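PDB 4ECM: glucose-1-phosphate thymidylyltransferase from Bacillus anthracis, which catalyses the condensation of dTTP with glucose 1-phosphate to give dTDP-glucose and pyrophosphate, the first step of dTDP-L-rhamnose biosynthesis. Local coordinates for residues G32-R37 and D105-I110; Y55-H60 and D132-D137; Q112-C117 and L217-I222; T242-H247 and Q251-L256. All blocks are in the same frame, centred on the assembly; numbering follows the deposited sequence.

How the interactions relate
Interactions 1, 2 and 3 all border the bound dTDP-glucose, interaction 1 also holding pyrophosphate; interactions 2 and 3 lie on opposite sides of the chain's centre, and interaction 4 adjoins interactions 1 and 2. Interaction 2 is fully buried and almost wholly apolar between its segments, whereas interaction 1 lies at the surface, where one small methyl contact joins two loops whose polar atoms turn to the ligands. Interaction 3 is partly buried and aliphatic; it touches interaction 1 through Ile110 and Ile219. Interaction 4 mixes methyl packing with a helical hydrogen bond and a water bridge. It shares a two-stranded sheet with interaction 2, and both meet the third subunit.

Interaction 1: residues G32-R37 and D105-I110; sequences GGTGSR and DKAGGI. With POP (pyrophosphate 2-), chain C; DAU (2'deoxy-thymidine-5'-diphospho-alpha-D-glucose), chain B.
Ala107 CB packs against Gly33 CA and Thr34 CG2 where the glycine-rich loop of the nucleotidyltransferase fold, which follows strand 25-30, passes the loop ahead of helix 110-115. The apolar contact is slight: Ala107 CB lies 3.8 Å from Thr34 CG2, and Ala107 is the centre of an inverse gamma turn that bends its loop here.

The thymine is hydrogen-bonded by both loops, at different carbonyl oxygens. Gly32 N donates to O21 of the dTDP-glucose, and Gly109 N to O41 at 2.8 Å. Gly33, with its positive phi, brings its CA 3.5 Å from pyrophosphate O5.

The pyrophosphate is gripped by the 32-37 loop itself. Gly35 N donates to its bridging O, Ser36 OG to O1 and Arg37 N to O2, the last at 157°. An ST turn, Ser36 N to Thr34 OG1, shapes the same loop; Lys47 also binds this anion.

Within the 32-37 loop the charged grip comes from Arg37, whose chain bends at chi3 (-71°) to bring the guanidinium edge-on to both ligands. NE donates to pyrophosphate O3, while Arg37 NH2 donates both to that O3 and to O1P of the dTDP-glucose, each at 2.7 Å.

Interaction 2: residues Y55-H60 and D132-D137; sequences YPMIYH and DNIFSD. With DAU (2'deoxy-thymidine-5'-diphospho-alpha-D-glucose), chain B.
Met57 reaches across from the start of helix 57-67 to Asp132 and Ile134, and its side chain carries much of this buried contact. CB points toward the 132-137 segment. With CG anti to the backbone N (chi1 -178°) and chi2 also extended, the thioether is carried straight out from the helix. CG meets the CD1 methyl of Ile134 at 3.9 Å, the two side chains crossing at a slant. SD comes next, lying 3.6 Å from Asp132 CA and 3.8 Å from Asp132 CB, the thioether running alongside the aspartate in the same direction. At chi3 the chain bends, and the terminal CE packs on the Ala244 methyl.

Ile134 CD1 also touches His60 CB at 4.0 Å, one turn further along the helix, so a single methyl bridges both helical residues. The imidazole NE2 of His60 bonds to Val52 O.

On its other side the 132-137 segment serves the active site. Asn133 ND2 donates to O6 of the glucose at 3.2 Å and to Asp132 OD1, which lies practically in the amide plane; these two bonds, with those from Gly194 N and Trp241 NE1 to Asn133 OD1, would fix the amide's rotation. Asp132 OD2 forms a salt bridge with Lys47, which also bonds the pyrophosphate.

Strand 133-135 thus lies between helix 57-67 and the sugar site, paired antiparallel with strand 241-243, while helix 82-89 and the third subunit pack on the 55-60 segment.

Interaction 3: residues Q112-C117 and L217-I222; sequences QALGLC and LEITDI. With DAU (2'deoxy-thymidine-5'-diphospho-alpha-D-glucose), chain B.
One wall of the dTDP-glucose pocket, from thymine to sugar, forms where helix 110-115 meets the first turn of helix 219-228 and the loop leading into it. Gln112 and Leu217 form its outer part: Leu217 CD2 packs alongside the glutamine's aliphatic root, 3.7 Å from Gln112 CB and 3.8 Å from Gln112 CA. Gln112 CG stands anti to the backbone N (chi1 -174°), and the amide is carried on by an extended chain to Gln104, whose NE2 bonds to Gln112 OE1.

Deeper in, Leu114 CD2 and Ile219 CD1 approach methyl to methyl at 4.3 Å, a looser contact. Ile219 brings CD1 round through a bend at chi2 (64°). Tyr198 of strand 190-198 touches both side chains, and Val202 and Ile206 of helix 202-206 also pack on Leu114.

Both helices turn further residues to the ligand. Ala113 CB lies 3.9 Å from O21 of the thymine, and Thr220 OG1, bonded to Glu181, stands 3.8 Å from glucose O3.

The closest approaches between the segments are all between aliphatic carbons, while their polar groups bond elsewhere: Glu218, the N-cap residue of helix 219-228, pairs with Arg214. With such chemistry the contact rests on dispersion and on burial of methyl groups, with little directional constraint.

Interaction 4: residues T242-H247 and Q251-L256; sequences TDAGTH and QRANAL
A tight strand-to-helix connection, from strand 241-243 into helix 247-256, folds the helix back against the residues that lead into it. Thr242 directs its two branches differently. CG2 packs 3.6 Å from Ala253 CB, while Thr242 OG1, anti to the backbone N (chi1 -174°), donates to Asp243 O at 2.7 Å on a lone pair in the carbonyl plane. In one of its two conformers Arg252 places NH2 3.0 Å from Thr242 OG1, so this approach is tentative.

Ala244 CB adds a second methyl contact to Ala253 CB, at 4.2 Å. Asp243 too has two conformers; in the one described, its OD2 accepts from Gly245 N in an Asx turn, the donor standing above the carboxylate plane. In this conformer OD2 also bonds to Ser249, and OD1 forms a salt bridge with Arg165.

Within the helix, Gln251 N donates to His247 O at 163°, the first turn after the N-cap Thr246. A water joins the two side chains, accepting from Gln251 NE2 and lying 2.9 Å from His247 ND1.

Strand 241-243 pairs with strand 133-135 through the backbone of Thr242 and Ile134, and helix 247-256 lies at the interface with the third subunit, where Gln251 NE2 bonds to Asn254 of that subunit.

Interaction 1: residues G32-R37 and D105-I110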
# COMPACT_ATOMS: atom_id res chain seq x y z
N GLY A 32 2.53 14.24 10.82
CA GLY A 32 1.80 13.19 11.53
C GLY A 32 0.35 13.58 11.79
O GLY A 32 -0.28 14.28 11.00
N GLY A 33 -0.19 13.10 12.91
CA GLY A 33 -1.58 13.38 13.26
C GLY A 33 -2.56 12.38 12.66
O GLY A 33 -2.23 11.63 11.76
N THR A 34 -3.78 12.39 13.18
CA THR A 34 -4.82 11.44 12.75
C THR A 34 -5.61 11.90 11.52
O THR A 34 -6.11 11.08 10.77
CB THR A 34 -5.83 11.20 13.89
OG1 THR A 34 -6.57 12.39 14.13
CG2 THR A 34 -5.10 10.77 15.20
N GLY A 35 -5.74 13.21 11.33
CA GLY A 35 -6.53 13.75 10.22
C GLY A 35 -8.04 13.60 10.47
O GLY A 35 -8.84 13.75 9.54
N SER A 36 -8.41 13.32 11.73
CA SER A 36 -9.80 13.08 12.10
C SER A 36 -10.74 14.21 11.69
O SER A 36 -11.85 13.94 11.25
CB SER A 36 -9.95 12.80 13.61
OG SER A 36 -9.55 13.92 14.40
N ARG A 37 -10.31 15.46 11.83
CA ARG A 37 -11.16 16.59 11.43
C ARG A 37 -11.59 16.54 9.96
O ARG A 37 -12.66 17.03 9.62
CB ARG A 37 -10.47 17.93 11.69
CG ARG A 37 -10.65 18.46 13.11
CD ARG A 37 -9.83 19.71 13.34
NE ARG A 37 -8.40 19.39 13.40
CZ ARG A 37 -7.41 20.28 13.44
NH1 ARG A 37 -7.67 21.59 13.40
NH2 ARG A 37 -6.15 19.85 13.49
N ASP A 105 4.65 7.08 16.65
CA ASP A 105 3.72 5.98 16.97
C ASP A 105 2.26 6.40 17.13
O ASP A 105 1.38 5.79 16.56
CB ASP A 105 4.18 5.25 18.24
CG ASP A 105 5.47 4.46 18.03
OD1 ASP A 105 6.38 4.54 18.90
OD2 ASP A 105 5.57 3.78 16.98
N LYS A 106 2.03 7.45 17.91
CA LYS A 106 0.69 7.96 18.16
C LYS A 106 0.71 9.47 18.01
O LYS A 106 1.77 10.09 18.18
CB LYS A 106 0.23 7.60 19.58
CG LYS A 106 0.22 6.09 19.85
CD LYS A 106 -0.34 5.73 21.24
CE LYS A 106 -0.38 4.20 21.42
NZ LYS A 106 -0.87 3.78 22.77
N ALA A 107 -0.45 10.06 17.72
CA ALA A 107 -0.56 11.51 17.56
C ALA A 107 -0.44 12.22 18.92
O ALA A 107 -1.34 12.96 19.35
CB ALA A 107 -1.88 11.87 16.87
N GLY A 108 0.70 12.01 19.59
CA GLY A 108 0.94 12.54 20.92
C GLY A 108 1.37 13.99 20.99
O GLY A 108 1.73 14.48 22.06
N GLY A 109 1.36 14.69 19.86
CA GLY A 109 1.67 16.11 19.87
C GLY A 109 2.83 16.56 19.01
O GLY A 109 3.76 15.80 18.72
N ILE A 110 2.75 17.83 18.63
CA ILE A 110 3.77 18.47 17.83
C ILE A 110 5.14 18.39 18.51
O ILE A 110 6.12 18.07 17.85
CB ILE A 110 3.40 19.94 17.59
CG1 ILE A 110 2.20 20.03 16.64
CG2 ILE A 110 4.60 20.73 17.00
CD1 ILE A 110 1.55 21.38 16.63
P1 POP C . -6.70 16.05 13.33
O1 POP C . -7.10 14.94 14.27
O2 POP C . -7.76 16.29 12.29
O3 POP C . -6.50 17.29 14.14
O POP C . -5.32 15.61 12.59
P2 POP C . -4.02 16.58 12.52
O4 POP C . -4.46 17.95 12.06
O5 POP C . -3.03 16.03 11.52
O6 POP C . -3.36 16.72 13.89
O6 DAU B . -1.54 25.99 12.56
C6 DAU B . -0.91 26.78 13.57
C5 DAU B . -1.20 26.19 14.94
O5 DAU B . -0.76 24.84 14.93
C4 DAU B . -0.50 26.98 16.06
O4 DAU B . -1.01 28.30 16.14
C3 DAU B . -0.67 26.31 17.43
O3 DAU B . 0.11 27.04 18.39
C2 DAU B . -0.21 24.86 17.31
O2 DAU B . -0.44 24.14 18.54
C1 DAU B . -0.91 24.14 16.17
O1 DAU B . -2.29 24.00 16.48
P2 DAU B . -3.19 22.86 15.79
O3P DAU B . -3.54 23.24 14.37
O4P DAU B . -4.27 22.50 16.77
OPP DAU B . -2.14 21.63 15.67
P DAU B . -2.54 20.22 15.01
O1P DAU B . -3.56 20.46 13.92
O2P DAU B . -2.83 19.26 16.11
O5' DAU B . -1.18 19.78 14.29
C5' DAU B . -0.74 20.48 13.14
C4' DAU B . 0.30 19.74 12.31
O4' DAU B . 1.31 19.09 13.08
C3' DAU B . -0.30 18.70 11.38
O3' DAU B . 0.18 19.04 10.07
C2' DAU B . 0.25 17.37 11.83
C1' DAU B . 1.43 17.73 12.72
N11 DAU B . 1.51 17.04 14.01
C61 DAU B . 0.41 17.18 14.91
C51 DAU B . 0.26 16.31 15.97
C5A DAU B . -0.85 16.54 16.98
C21 DAU B . 2.30 15.89 14.11
O21 DAU B . 3.29 15.72 13.21
N31 DAU B . 2.18 15.02 15.14
C41 DAU B . 1.20 15.17 16.07
O41 DAU B . 1.08 14.28 17.08

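Interaction 2: residues Y55-H60 and D132-D137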
# COMPACT_ATOMS: atom_id res chain seq x y z
N TYR A 55 -0.39 20.65 -6.29
CA TYR A 55 0.58 19.79 -5.64
C TYR A 55 -0.01 19.21 -4.37
O TYR A 55 -0.95 19.77 -3.80
CB TYR A 55 1.85 20.57 -5.27
CG TYR A 55 2.48 21.27 -6.44
CD1 TYR A 55 3.21 20.57 -7.38
CD2 TYR A 55 2.31 22.63 -6.63
CE1 TYR A 55 3.78 21.20 -8.46
CE2 TYR A 55 2.87 23.27 -7.70
CZ TYR A 55 3.61 22.55 -8.62
OH TYR A 55 4.19 23.19 -9.70
N PRO A 56 0.52 18.06 -3.92
CA PRO A 56 0.15 17.53 -2.62
C PRO A 56 0.58 18.54 -1.57
O PRO A 56 1.62 19.18 -1.73
CB PRO A 56 1.00 16.28 -2.49
CG PRO A 56 1.47 15.96 -3.81
CD PRO A 56 1.45 17.19 -4.64
N MET A 57 -0.20 18.68 -0.52
CA MET A 57 0.06 19.66 0.53
C MET A 57 1.51 19.71 1.00
O MET A 57 2.07 20.78 1.16
CB MET A 57 -0.86 19.35 1.72
CG MET A 57 -0.76 20.32 2.91
SD MET A 57 -1.81 19.81 4.31
CE MET A 57 -3.46 19.63 3.55
N ILE A 58 2.13 18.55 1.19
CA ILE A 58 3.49 18.49 1.74
C ILE A 58 4.56 19.09 0.83
O ILE A 58 5.62 19.51 1.32
CB ILE A 58 3.85 17.05 2.21
CG1 ILE A 58 5.04 17.07 3.18
CG2 ILE A 58 4.06 16.11 1.03
CD1 ILE A 58 5.26 15.75 3.85
N TYR A 59 4.31 19.14 -0.48
CA TYR A 59 5.28 19.72 -1.41
C TYR A 59 5.56 21.18 -1.08
O TYR A 59 6.66 21.65 -1.32
CB TYR A 59 4.80 19.65 -2.87
CG TYR A 59 5.10 18.37 -3.62
CD1 TYR A 59 5.18 17.15 -2.98
CD2 TYR A 59 5.19 18.38 -5.02
CE1 TYR A 59 5.42 15.97 -3.69
CE2 TYR A 59 5.42 17.21 -5.73
CZ TYR A 59 5.53 16.01 -5.06
OH TYR A 59 5.77 14.86 -5.76
N HIS A 60 4.57 21.88 -0.57
CA HIS A 60 4.73 23.30 -0.25
C HIS A 60 5.82 23.50 0.81
O HIS A 60 6.66 24.37 0.65
CB HIS A 60 3.40 23.94 0.19
CG HIS A 60 2.37 23.96 -0.90
ND1 HIS A 60 2.14 25.07 -1.68
CD2 HIS A 60 1.55 22.99 -1.37
CE1 HIS A 60 1.20 24.79 -2.57
NE2 HIS A 60 0.83 23.53 -2.41
N ASP A 132 0.65 21.19 7.54
CA ASP A 132 -0.62 21.78 7.07
C ASP A 132 -0.62 23.31 7.06
O ASP A 132 -1.68 23.90 6.90
CB ASP A 132 -1.82 21.22 7.86
CG ASP A 132 -1.87 21.70 9.33
OD1 ASP A 132 -0.97 22.43 9.75
OD2 ASP A 132 -2.83 21.33 10.04
N ASN A 133 0.55 23.94 7.25
CA ASN A 133 0.67 25.40 7.20
C ASN A 133 1.09 25.84 5.80
O ASN A 133 2.22 25.53 5.35
CB ASN A 133 1.67 25.93 8.23
CG ASN A 133 1.06 26.10 9.63
OD1 ASN A 133 1.27 27.12 10.27
ND2 ASN A 133 0.27 25.12 10.08
N ILE A 134 0.20 26.57 5.12
CA ILE A 134 0.45 27.02 3.76
C ILE A 134 0.49 28.54 3.79
O ILE A 134 -0.41 29.17 4.33
CB ILE A 134 -0.66 26.53 2.80
CG1 ILE A 134 -0.92 25.03 3.01
CG2 ILE A 134 -0.34 26.89 1.33
CD1 ILE A 134 0.29 24.10 2.75
N PHE A 135 1.54 29.11 3.19
CA PHE A 135 1.73 30.55 3.23
C PHE A 135 2.54 31.07 2.05
O PHE A 135 3.28 30.30 1.43
CB PHE A 135 2.40 30.93 4.55
CG PHE A 135 3.68 30.22 4.80
CD1 PHE A 135 4.89 30.83 4.55
CD2 PHE A 135 3.68 28.91 5.27
CE1 PHE A 135 6.07 30.16 4.78
CE2 PHE A 135 4.86 28.24 5.47
CZ PHE A 135 6.06 28.86 5.23
N SER A 136 2.42 32.37 1.76
CA SER A 136 3.12 32.98 0.61
C SER A 136 4.55 33.50 0.87
O SER A 136 5.36 33.54 -0.04
CB SER A 136 2.29 34.12 0.02
OG SER A 136 2.04 35.14 0.97
N ASP A 137 4.86 33.94 2.08
CA ASP A 137 6.20 34.47 2.32
C ASP A 137 7.32 33.48 2.06
O ASP A 137 7.16 32.28 2.31
CB ASP A 137 6.35 34.91 3.78
CG ASP A 137 5.81 36.29 4.05
OD1 ASP A 137 5.26 36.95 3.14
OD2 ASP A 137 5.99 36.73 5.21
O6 DAU B . -1.54 25.99 12.56
C6 DAU B . -0.91 26.78 13.57
C5 DAU B . -1.20 26.19 14.94
O5 DAU B . -0.76 24.84 14.93
C4 DAU B . -0.50 26.98 16.06
O4 DAU B . -1.01 28.30 16.14
C3 DAU B . -0.67 26.31 17.43
O3 DAU B . 0.11 27.04 18.39
C2 DAU B . -0.21 24.86 17.31
O2 DAU B . -0.44 24.14 18.54
C1 DAU B . -0.91 24.14 16.17
O1 DAU B . -2.29 24.00 16.48
P2 DAU B . -3.19 22.86 15.79
O3P DAU B . -3.54 23.24 14.37
O4P DAU B . -4.27 22.50 16.77
OPP DAU B . -2.14 21.63 15.67
P DAU B . -2.54 20.22 15.01
O1P DAU B . -3.56 20.46 13.92
O2P DAU B . -2.83 19.26 16.11
O5' DAU B . -1.18 19.78 14.29
C5' DAU B . -0.74 20.48 13.14
C4' DAU B . 0.30 19.74 12.31
O4' DAU B . 1.31 19.09 13.08
C3' DAU B . -0.30 18.70 11.38
O3' DAU B . 0.18 19.04 10.07
C2' DAU B . 0.25 17.37 11.83
C1' DAU B . 1.43 17.73 12.72
N11 DAU B . 1.51 17.04 14.01
C61 DAU B . 0.41 17.18 14.91
C51 DAU B . 0.26 16.31 15.97
C5A DAU B . -0.85 16.54 16.98
C21 DAU B . 2.30 15.89 14.11
O21 DAU B . 3.29 15.72 13.21
N31 DAU B . 2.18 15.02 15.14
C41 DAU B . 1.20 15.17 16.07
O41 DAU B . 1.08 14.28 17.08

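Interaction 3: residues Q112-C117 and L217-I222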
# COMPACT_ATOMS: atom_id res chain seq x y z
N GLN A 112 6.14 16.27 20.77
CA GLN A 112 6.56 14.87 20.78
C GLN A 112 7.22 14.49 19.42
O GLN A 112 8.26 13.83 19.37
CB GLN A 112 5.34 13.98 21.01
CG GLN A 112 5.68 12.49 21.18
CD GLN A 112 4.43 11.62 21.26
OE1 GLN A 112 3.64 11.53 20.32
NE2 GLN A 112 4.28 10.92 22.39
N ALA A 113 6.56 14.89 18.34
CA ALA A 113 7.06 14.63 16.99
C ALA A 113 8.43 15.27 16.81
O ALA A 113 9.37 14.65 16.33
CB ALA A 113 6.06 15.15 15.94
N LEU A 114 8.56 16.51 17.26
CA LEU A 114 9.84 17.22 17.14
C LEU A 114 10.93 16.51 17.92
O LEU A 114 12.08 16.48 17.48
CB LEU A 114 9.69 18.66 17.61
CG LEU A 114 10.95 19.52 17.60
CD1 LEU A 114 11.52 19.65 16.21
CD2 LEU A 114 10.62 20.90 18.16
N GLY A 115 10.57 15.91 19.05
CA GLY A 115 11.54 15.21 19.90
C GLY A 115 12.27 14.07 19.21
O GLY A 115 13.40 13.77 19.55
N LEU A 116 11.61 13.44 18.23
CA LEU A 116 12.21 12.32 17.45
C LEU A 116 13.38 12.78 16.55
O LEU A 116 14.15 11.96 16.03
CB LEU A 116 11.14 11.68 16.56
CG LEU A 116 9.85 11.22 17.25
CD1 LEU A 116 8.79 10.86 16.22
CD2 LEU A 116 10.12 10.05 18.22
N CYS A 117 13.50 14.09 16.35
CA CYS A 117 14.52 14.65 15.47
C CYS A 117 15.80 15.05 16.20
O CYS A 117 16.69 15.64 15.59
CB CYS A 117 13.95 15.89 14.77
SG CYS A 117 12.37 15.65 13.99
N LEU A 217 1.93 17.12 24.21
CA LEU A 217 3.11 17.90 24.56
C LEU A 217 2.94 19.14 23.70
O LEU A 217 2.90 19.02 22.46
CB LEU A 217 4.39 17.11 24.20
CG LEU A 217 4.79 15.92 25.10
CD1 LEU A 217 3.62 15.00 25.45
CD2 LEU A 217 5.96 15.13 24.50
N GLU A 218 2.80 20.31 24.33
CA GLU A 218 2.48 21.56 23.58
C GLU A 218 3.67 22.40 23.09
O GLU A 218 4.54 22.77 23.86
CB GLU A 218 1.56 22.45 24.40
CG GLU A 218 0.21 21.83 24.78
CD GLU A 218 -0.75 21.68 23.62
OE1 GLU A 218 -0.42 22.08 22.48
OE2 GLU A 218 -1.87 21.16 23.85
N ILE A 219 3.65 22.74 21.80
CA ILE A 219 4.71 23.57 21.21
C ILE A 219 4.71 24.96 21.87
O ILE A 219 5.77 25.59 22.01
CB ILE A 219 4.60 23.70 19.66
CG1 ILE A 219 5.95 24.10 19.05
CG2 ILE A 219 3.54 24.68 19.26
CD1 ILE A 219 7.07 23.04 19.25
N THR A 220 3.54 25.43 22.29
CA THR A 220 3.45 26.73 22.98
C THR A 220 4.30 26.73 24.28
O THR A 220 4.96 27.73 24.60
CB THR A 220 1.99 27.12 23.25
OG1 THR A 220 1.36 27.47 22.00
CG2 THR A 220 1.91 28.32 24.20
N ASP A 221 4.33 25.61 25.00
CA ASP A 221 5.16 25.51 26.22
C ASP A 221 6.64 25.70 25.90
O ASP A 221 7.37 26.36 26.65
CB ASP A 221 4.95 24.17 26.91
CG ASP A 221 3.52 23.98 27.39
OD1 ASP A 221 2.82 25.01 27.61
OD2 ASP A 221 3.10 22.82 27.56
N ILE A 222 7.08 25.14 24.78
CA ILE A 222 8.45 25.29 24.32
C ILE A 222 8.74 26.75 23.99
O ILE A 222 9.77 27.31 24.38
CB ILE A 222 8.71 24.44 23.07
CG1 ILE A 222 8.74 22.96 23.44
CG2 ILE A 222 10.03 24.84 22.40
CD1 ILE A 222 8.76 22.04 22.21
O6 DAU B . -1.54 25.99 12.56
C6 DAU B . -0.91 26.78 13.57
C5 DAU B . -1.20 26.19 14.94
O5 DAU B . -0.76 24.84 14.93
C4 DAU B . -0.50 26.98 16.06
O4 DAU B . -1.01 28.30 16.14
C3 DAU B . -0.67 26.31 17.43
O3 DAU B . 0.11 27.04 18.39
C2 DAU B . -0.21 24.86 17.31
O2 DAU B . -0.44 24.14 18.54
C1 DAU B . -0.91 24.14 16.17
O1 DAU B . -2.29 24.00 16.48
P2 DAU B . -3.19 22.86 15.79
O3P DAU B . -3.54 23.24 14.37
O4P DAU B . -4.27 22.50 16.77
OPP DAU B . -2.14 21.63 15.67
P DAU B . -2.54 20.22 15.01
O1P DAU B . -3.56 20.46 13.92
O2P DAU B . -2.83 19.26 16.11
O5' DAU B . -1.18 19.78 14.29
C5' DAU B . -0.74 20.48 13.14
C4' DAU B . 0.30 19.74 12.31
O4' DAU B . 1.31 19.09 13.08
C3' DAU B . -0.30 18.70 11.38
O3' DAU B . 0.18 19.04 10.07
C2' DAU B . 0.25 17.37 11.83
C1' DAU B . 1.43 17.73 12.72
N11 DAU B . 1.51 17.04 14.01
C61 DAU B . 0.41 17.18 14.91
C51 DAU B . 0.26 16.31 15.97
C5A DAU B . -0.85 16.54 16.98
C21 DAU B . 2.30 15.89 14.11
O21 DAU B . 3.29 15.72 13.21
N31 DAU B . 2.18 15.02 15.14
C41 DAU B . 1.20 15.17 16.07
O41 DAU B . 1.08 14.28 17.08

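Interaction 4: residues T242-H247 and Q251-L256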
# COMPACT_ATOMS: atom_id res chain seq x y z
N THR A 242 -2.43 30.28 5.94
CA THR A 242 -3.57 29.53 6.39
C THR A 242 -3.17 28.14 6.82
O THR A 242 -2.17 27.58 6.35
CB THR A 242 -4.62 29.35 5.29
OG1 THR A 242 -5.78 28.71 5.85
CG2 THR A 242 -4.07 28.47 4.14
N ASP A 243 -3.92 27.60 7.77
CA ASP A 243 -3.74 26.23 8.11
C ASP A 243 -4.58 25.51 7.05
O ASP A 243 -5.35 26.13 6.29
CB ASP A 243 -4.30 25.89 9.48
CG ASP A 243 -5.82 25.95 9.50
OD1 ASP A 243 -6.35 27.06 9.41
OD2 ASP A 243 -6.47 24.90 9.62
N ALA A 244 -4.42 24.22 6.96
CA ALA A 244 -5.25 23.44 6.03
C ALA A 244 -5.83 22.21 6.69
O ALA A 244 -6.02 21.21 6.02
CB ALA A 244 -4.43 23.05 4.80
N GLY A 245 -6.15 22.31 7.98
CA GLY A 245 -6.64 21.17 8.78
C GLY A 245 -8.14 21.03 8.99
O GLY A 245 -8.58 20.14 9.71
N THR A 246 -8.93 21.92 8.37
CA THR A 246 -10.39 21.87 8.42
C THR A 246 -10.88 21.94 6.99
O THR A 246 -10.17 22.44 6.11
CB THR A 246 -10.99 23.08 9.17
OG1 THR A 246 -10.66 24.28 8.46
CG2 THR A 246 -10.46 23.18 10.64
N HIS A 247 -12.08 21.46 6.72
CA HIS A 247 -12.59 21.53 5.36
C HIS A 247 -12.56 22.92 4.76
O HIS A 247 -12.06 23.11 3.65
CB HIS A 247 -13.99 20.93 5.25
CG HIS A 247 -14.00 19.45 5.46
ND1 HIS A 247 -13.49 18.57 4.53
CD2 HIS A 247 -14.45 18.69 6.49
CE1 HIS A 247 -13.63 17.33 4.98
NE2 HIS A 247 -14.21 17.38 6.17
N GLN A 251 -9.99 24.14 1.75
CA GLN A 251 -10.52 24.73 0.51
C GLN A 251 -9.93 26.11 0.27
O GLN A 251 -9.63 26.47 -0.87
CB GLN A 251 -12.03 24.79 0.56
CG GLN A 251 -12.70 23.42 0.55
CD GLN A 251 -12.37 22.61 -0.68
OE1 GLN A 251 -12.16 23.16 -1.77
NE2 GLN A 251 -12.34 21.28 -0.53
N ARG A 252 -9.76 26.88 1.34
CA ARG A 252 -9.18 28.22 1.25
C ARG A 252 -7.75 28.12 0.74
O ARG A 252 -7.35 28.84 -0.17
CB ARG A 252 -9.17 28.88 2.62
CG ARG A 252 -8.74 30.34 2.65
CD ARG A 252 -8.49 30.73 4.09
NE ARG A 252 -9.56 30.20 4.93
CZ ARG A 252 -9.42 29.89 6.21
NH1 ARG A 252 -10.47 29.40 6.87
NH2 ARG A 252 -8.24 30.04 6.81
N ALA A 253 -6.98 27.21 1.34
CA ALA A 253 -5.58 27.00 0.94
C ALA A 253 -5.53 26.65 -0.54
O ALA A 253 -4.69 27.16 -1.28
CB ALA A 253 -4.94 25.89 1.79
N ASN A 254 -6.44 25.77 -0.98
CA ASN A 254 -6.51 25.43 -2.40
C ASN A 254 -6.72 26.64 -3.30
O ASN A 254 -6.03 26.78 -4.32
CB ASN A 254 -7.57 24.37 -2.71
CG ASN A 254 -7.04 22.97 -2.55
OD1 ASN A 254 -6.57 22.39 -3.52
ND2 ASN A 254 -7.04 22.45 -1.32
N ALA A 255 -7.67 27.51 -2.93
CA ALA A 255 -7.95 28.70 -3.73
C ALA A 255 -6.74 29.62 -3.73
O ALA A 255 -6.33 30.11 -4.78
CB ALA A 255 -9.20 29.44 -3.21
N LEU A 256 -6.16 29.85 -2.56
CA LEU A 256 -4.98 30.71 -2.45
C LEU A 256 -3.77 30.20 -3.22
O LEU A 256 -2.95 30.99 -3.69
CB LEU A 256 -4.58 30.86 -0.97
CG LEU A 256 -5.51 31.76 -0.14
CD1 LEU A 256 -5.19 31.72 1.38
CD2 LEU A 256 -5.42 33.20 -0.66
O HOH W 1 -13.21 19.77 1.90